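Local coordinates for protein CLPV1 (Pseudomonas aeruginosa, PDB 4UQW) that probably acts as a ClpB-type AAA+ ATPase that disassembles the contracted TssB-TssC sheath of the type VI secretion system, this fragment being its N-terminal domain, at residues F12-Y20 / S112-V120. Residues are numbered along the deposited sequence; the frame is centred on the assembly and turned at random.
Sequences FGKLNSLAY and SQVRTGYLV
Leu15 and Val114 pair in a single beta bridge of parallel type between the segments that run into helices 17-33 and 116-124 of the Clp N-terminal domain, a worked example of how a largely helical fold can tie helix starts together through a backbone bridge backed by side-chain contacts. Val114 uses both its polar backbone atoms: its N donates to Lys14 O (2.8 Å, 166° at the hydrogen), while its O accepts from Asn16 N (2.9 Å). Gln113 CA adds a CA-H...O contact to Lys14 O.

Asn16 is the N-cap of helix 17-33. With CG between the backbone N and the carbonyl carbon (chi1 72°), OD1 turns back to accept from Ala19 N at 2.8 Å, and ND2 lies against Arg115 CB at 3.4 Å. Beside the bridge, Leu15 CD2 meets Val114 CG1 (4.0 Å) and Leu119 CD2; farther along, Thr116 CG2 touches Leu18 CD2 (3.8 Å) and Ala19 CB. On the more open side, one water joins Lys14 NZ to Ser112 O, and another links Ser17 N to Gln113 OE1.

Glu161 receives hydrogen bonds from both Asn16 ND2 and Thr116 OG1, and Arg115 NE forms a salt bridge with Asp54. Leu15 packs on Val98 of helix 92-108, and helix 40-49 contributes Trp43 against Leu15 and Leu119, and Ile47 against Thr116.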
ATOM      1  N   PHE A  12       2.891 -10.514  -7.052  1.00 14.37           N
ATOM      2  CA  PHE A  12       3.567 -10.049  -5.841  1.00 13.11           C
ATOM      3  C   PHE A  12       5.072 -10.158  -5.941  1.00 13.74           C
ATOM      4  O   PHE A  12       5.780  -9.428  -5.264  1.00 14.92           O
ATOM      5  CB  PHE A  12       3.055 -10.865  -4.618  1.00 13.64           C
ATOM      6  CG  PHE A  12       1.661 -10.447  -4.212  1.00 15.57           C
ATOM      7  CD1 PHE A  12       0.538 -10.888  -4.916  1.00 17.33           C
ATOM      8  CD2 PHE A  12       1.465  -9.509  -3.157  1.00 15.67           C
ATOM      9  CE1 PHE A  12      -0.785 -10.454  -4.574  1.00 17.25           C
ATOM     10  CE2 PHE A  12       0.164  -9.042  -2.823  1.00 16.88           C
ATOM     11  CZ  PHE A  12      -0.960  -9.505  -3.540  1.00 16.55           C
ATOM     12  N   GLY A  13       5.550 -11.045  -6.821  1.00 13.71           N
ATOM     13  CA  GLY A  13       6.973 -11.188  -7.085  1.00 15.04           C
ATOM     14  C   GLY A  13       7.582  -9.892  -7.625  1.00 16.83           C
ATOM     15  O   GLY A  13       8.815  -9.719  -7.511  1.00 18.86           O
ATOM     16  N   LYS A  14       6.760  -8.962  -8.143  1.00 13.23           N
ATOM     17  CA  LYS A  14       7.333  -7.697  -8.580  1.00 13.93           C
ATOM     18  C   LYS A  14       7.619  -6.711  -7.436  1.00 14.08           C
ATOM     19  O   LYS A  14       8.311  -5.714  -7.638  1.00 15.52           O
ATOM     20  CB  LYS A  14       6.387  -6.990  -9.558  1.00 14.15           C
ATOM     21  CG  LYS A  14       6.169  -7.778 -10.854  1.00 13.51           C
ATOM     22  CD  LYS A  14       7.535  -7.990 -11.568  1.00 16.80           C
ATOM     23  CE  LYS A  14       7.243  -8.550 -12.987  1.00 14.60           C
ATOM     24  NZ  LYS A  14       8.516  -8.878 -13.770  1.00 17.76           N
ATOM     25  N   LEU A  15       7.107  -6.976  -6.233  1.00 13.91           N
ATOM     26  CA  LEU A  15       7.328  -6.085  -5.100  1.00 14.45           C
ATOM     27  C   LEU A  15       8.794  -6.053  -4.685  1.00 15.29           C
ATOM     28  O   LEU A  15       9.482  -7.102  -4.745  1.00 17.50           O
ATOM     29  CB  LEU A  15       6.490  -6.519  -3.895  1.00 13.74           C
ATOM     30  CG  LEU A  15       4.972  -6.388  -4.080  1.00 12.62           C
ATOM     31  CD1 LEU A  15       4.288  -6.957  -2.892  1.00 14.72           C
ATOM     32  CD2 LEU A  15       4.500  -4.931  -4.236  1.00 15.08           C
ATOM     33  N   ASN A  16       9.284  -4.895  -4.274  1.00 15.31           N
ATOM     34  CA  ASN A  16      10.611  -4.856  -3.630  1.00 14.35           C
ATOM     35  C   ASN A  16      10.576  -5.487  -2.248  1.00 16.66           C
ATOM     36  O   ASN A  16       9.494  -5.954  -1.790  1.00 15.72           O
ATOM     37  CB  ASN A  16      11.182  -3.427  -3.604  1.00 15.05           C
ATOM     38  CG  ASN A  16      10.482  -2.501  -2.611  1.00 15.39           C
ATOM     39  OD1 ASN A  16       9.620  -2.910  -1.807  1.00 15.69           O
ATOM     40  ND2 ASN A  16      10.837  -1.209  -2.666  1.00 16.75           N
ATOM     41  N   SER A  17      11.740  -5.565  -1.578  1.00 17.24           N
ATOM     42  CA  SER A  17      11.779  -6.345  -0.364  0.56 15.83           C
ATOM     43  C   SER A  17      11.005  -5.652   0.755  1.00 19.26           C
ATOM     44  O   SER A  17      10.333  -6.325   1.529  1.00 17.36           O
ATOM     45  CB  SER A  17      13.231  -6.601   0.039  0.56 21.45           C
ATOM     46  OG  SER A  17      13.853  -5.389   0.386  0.56 24.84           O
ATOM     47  N   LEU A  18      11.063  -4.337   0.807  1.00 17.37           N
ATOM     48  CA  LEU A  18      10.343  -3.643   1.888  1.00 17.11           C
ATOM     49  C   LEU A  18       8.832  -3.898   1.745  1.00 17.22           C
ATOM     50  O   LEU A  18       8.093  -4.246   2.727  1.00 16.31           O
ATOM     51  CB  LEU A  18      10.709  -2.130   1.855  1.00 18.45           C
ATOM     52  CG  LEU A  18      10.055  -1.295   2.974  1.00 17.50           C
ATOM     53  CD1 LEU A  18      10.920  -0.064   3.324  1.00 16.90           C
ATOM     54  CD2 LEU A  18       8.648  -0.829   2.615  1.00 17.80           C
ATOM     55  N   ALA A  19       8.288  -3.716   0.540  1.00 15.25           N
ATOM     56  CA  ALA A  19       6.853  -3.871   0.307  1.00 13.86           C
ATOM     57  C   ALA A  19       6.428  -5.310   0.526  1.00 14.93           C
ATOM     58  O   ALA A  19       5.362  -5.556   1.110  1.00 16.14           O
ATOM     59  CB  ALA A  19       6.438  -3.429  -1.112  1.00 15.57           C
ATOM     60  N   TYR A  20       7.210  -6.307   0.063  1.00 14.33           N
ATOM     61  CA  TYR A  20       6.798  -7.692   0.186  1.00 15.50           C
ATOM     62  C   TYR A  20       6.902  -8.135   1.646  1.00 16.46           C
ATOM     63  O   TYR A  20       6.008  -8.828   2.170  1.00 16.28           O
ATOM     64  CB  TYR A  20       7.667  -8.627  -0.662  1.00 16.44           C
ATOM     65  CG  TYR A  20       7.003  -9.877  -1.247  1.00 16.17           C
ATOM     66  CD1 TYR A  20       5.868 -10.460  -0.675  1.00 20.86           C
ATOM     67  CD2 TYR A  20       7.441 -10.402  -2.455  1.00 17.99           C
ATOM     68  CE1 TYR A  20       5.259 -11.590  -1.236  1.00 19.11           C
ATOM     69  CE2 TYR A  20       6.870 -11.540  -3.010  1.00 17.35           C
ATOM     70  CZ  TYR A  20       5.773 -12.130  -2.412  1.00 18.45           C
ATOM     71  OH  TYR A  20       5.130 -13.224  -2.941  1.00 19.22           O
ATOM     72  N   SER A 112      12.217  -2.254 -12.477  1.00 18.34           N
ATOM     73  CA  SER A 112      11.889  -3.673 -12.418  0.71 16.88           C
ATOM     74  C   SER A 112      11.181  -4.096 -11.127  1.00 17.09           C
ATOM     75  O   SER A 112      10.615  -5.163 -11.084  1.00 18.48           O
ATOM     76  CB  SER A 112      13.170  -4.478 -12.583  0.71 18.87           C
ATOM     77  OG  SER A 112      14.035  -4.210 -11.500  0.71 20.77           O
ATOM     78  N   GLN A 113      11.217  -3.256 -10.071  1.00 16.54           N
ATOM     79  CA  GLN A 113      10.575  -3.605  -8.792  1.00 17.67           C
ATOM     80  C   GLN A 113       9.589  -2.541  -8.385  1.00 16.66           C
ATOM     81  O   GLN A 113       9.767  -1.359  -8.659  1.00 17.72           O
ATOM     82  CB  GLN A 113      11.581  -3.733  -7.681  1.00 18.87           C
ATOM     83  CG  GLN A 113      12.674  -4.759  -7.966  1.00 21.80           C
ATOM     84  CD  GLN A 113      13.580  -4.791  -6.776  1.00 32.44           C
ATOM     85  OE1 GLN A 113      13.278  -5.450  -5.837  1.00 27.74           O
ATOM     86  NE2 GLN A 113      14.653  -4.009  -6.795  1.00 45.14           N
ATOM     87  N   VAL A 114       8.529  -2.973  -7.722  1.00 13.55           N
ATOM     88  CA  VAL A 114       7.500  -2.041  -7.258  1.00 14.01           C
ATOM     89  C   VAL A 114       7.803  -1.616  -5.825  1.00 14.43           C
ATOM     90  O   VAL A 114       7.815  -2.438  -4.904  1.00 16.19           O
ATOM     91  CB  VAL A 114       6.111  -2.711  -7.366  1.00 14.10           C
ATOM     92  CG1 VAL A 114       4.957  -1.822  -6.786  1.00 16.36           C
ATOM     93  CG2 VAL A 114       5.845  -3.159  -8.830  1.00 15.83           C
ATOM     94  N   ARG A 115       8.094  -0.328  -5.663  1.00 13.98           N
ATOM     95  CA  ARG A 115       8.314   0.277  -4.358  1.00 13.39           C
ATOM     96  C   ARG A 115       7.010   0.862  -3.850  1.00 15.40           C
ATOM     97  O   ARG A 115       6.031   1.058  -4.600  1.00 15.21           O
ATOM     98  CB  ARG A 115       9.408   1.361  -4.435  1.00 15.60           C
ATOM     99  CG  ARG A 115       9.149   2.473  -5.488  1.00 14.49           C
ATOM    100  CD  ARG A 115      10.436   3.291  -5.765  1.00 17.73           C
ATOM    101  NE  ARG A 115      10.876   3.986  -4.565  1.00 18.26           N
ATOM    102  CZ  ARG A 115      12.051   4.605  -4.511  1.00 17.46           C
ATOM    103  NH1 ARG A 115      12.884   4.552  -5.571  1.00 20.54           N
ATOM    104  NH2 ARG A 115      12.384   5.263  -3.418  1.00 17.51           N
ATOM    105  N   THR A 116       6.977   1.203  -2.578  1.00 14.63           N
ATOM    106  CA  THR A 116       5.675   1.640  -2.044  1.00 15.01           C
ATOM    107  C   THR A 116       5.211   2.968  -2.643  1.00 13.79           C
ATOM    108  O   THR A 116       3.989   3.185  -2.751  1.00 13.23           O
ATOM    109  CB  THR A 116       5.640   1.702  -0.487  1.00 16.66           C
ATOM    110  OG1 THR A 116       6.526   2.699   0.005  1.00 15.61           O
ATOM    111  CG2 THR A 116       6.009   0.334   0.102  1.00 15.57           C
ATOM    112  N   GLY A 117       6.112   3.803  -3.165  1.00 15.17           N
ATOM    113  CA  GLY A 117       5.649   5.044  -3.748  1.00 15.91           C
ATOM    114  C   GLY A 117       4.945   4.757  -5.063  1.00 15.19           C
ATOM    115  O   GLY A 117       4.029   5.501  -5.442  1.00 15.41           O
ATOM    116  N   TYR A 118       5.336   3.676  -5.764  1.00 14.44           N
ATOM    117  CA  TYR A 118       4.580   3.324  -6.980  1.00 15.83           C
ATOM    118  C   TYR A 118       3.219   2.736  -6.623  1.00 15.01           C
ATOM    119  O   TYR A 118       2.266   2.900  -7.395  1.00 15.27           O
ATOM    120  CB  TYR A 118       5.345   2.299  -7.835  1.00 15.50           C
ATOM    121  CG  TYR A 118       6.710   2.754  -8.282  1.00 14.82           C
ATOM    122  CD1 TYR A 118       7.086   4.072  -8.274  1.00 14.90           C
ATOM    123  CD2 TYR A 118       7.629   1.798  -8.705  1.00 15.49           C
ATOM    124  CE1 TYR A 118       8.362   4.475  -8.715  1.00 16.74           C
ATOM    125  CE2 TYR A 118       8.911   2.169  -9.150  1.00 18.16           C
ATOM    126  CZ  TYR A 118       9.266   3.492  -9.122  1.00 19.67           C
ATOM    127  OH  TYR A 118      10.549   3.876  -9.485  1.00 21.44           O
ATOM    128  N   LEU A 119       3.110   2.032  -5.489  1.00 13.31           N
ATOM    129  CA  LEU A 119       1.796   1.599  -5.032  1.00 14.25           C
ATOM    130  C   LEU A 119       0.888   2.801  -4.768  1.00 15.75           C
ATOM    131  O   LEU A 119      -0.279   2.794  -5.157  1.00 15.56           O
ATOM    132  CB  LEU A 119       1.849   0.783  -3.730  1.00 15.92           C
ATOM    133  CG  LEU A 119       2.687  -0.480  -3.789  1.00 14.15           C
ATOM    134  CD1 LEU A 119       2.873  -1.015  -2.348  1.00 16.90           C
ATOM    135  CD2 LEU A 119       1.968  -1.567  -4.617  1.00 15.78           C
ATOM    136  N   VAL A 120       1.431   3.854  -4.159  1.00 14.21           N
ATOM    137  CA  VAL A 120       0.606   5.038  -3.923  1.00 14.82           C
ATOM    138  C   VAL A 120       0.144   5.656  -5.243  1.00 13.72           C
ATOM    139  O   VAL A 120      -1.037   5.984  -5.377  1.00 15.52           O
ATOM    140  CB  VAL A 120       1.419   6.064  -3.096  1.00 13.85           C
ATOM    141  CG1 VAL A 120       0.640   7.378  -2.939  1.00 17.26           C
ATOM    142  CG2 VAL A 120       1.657   5.488  -1.696  1.00 17.32           C
TER
HETATM  143  O   HOH W   1      10.649  -7.016 -13.183  1.00 21.59           O
HETATM  144  O   HOH W   2      11.218  -7.572  -6.925  1.00 30.13           O
HETATM  145  O   HOH W   3      14.134  -5.350  -3.162  1.00 28.15           O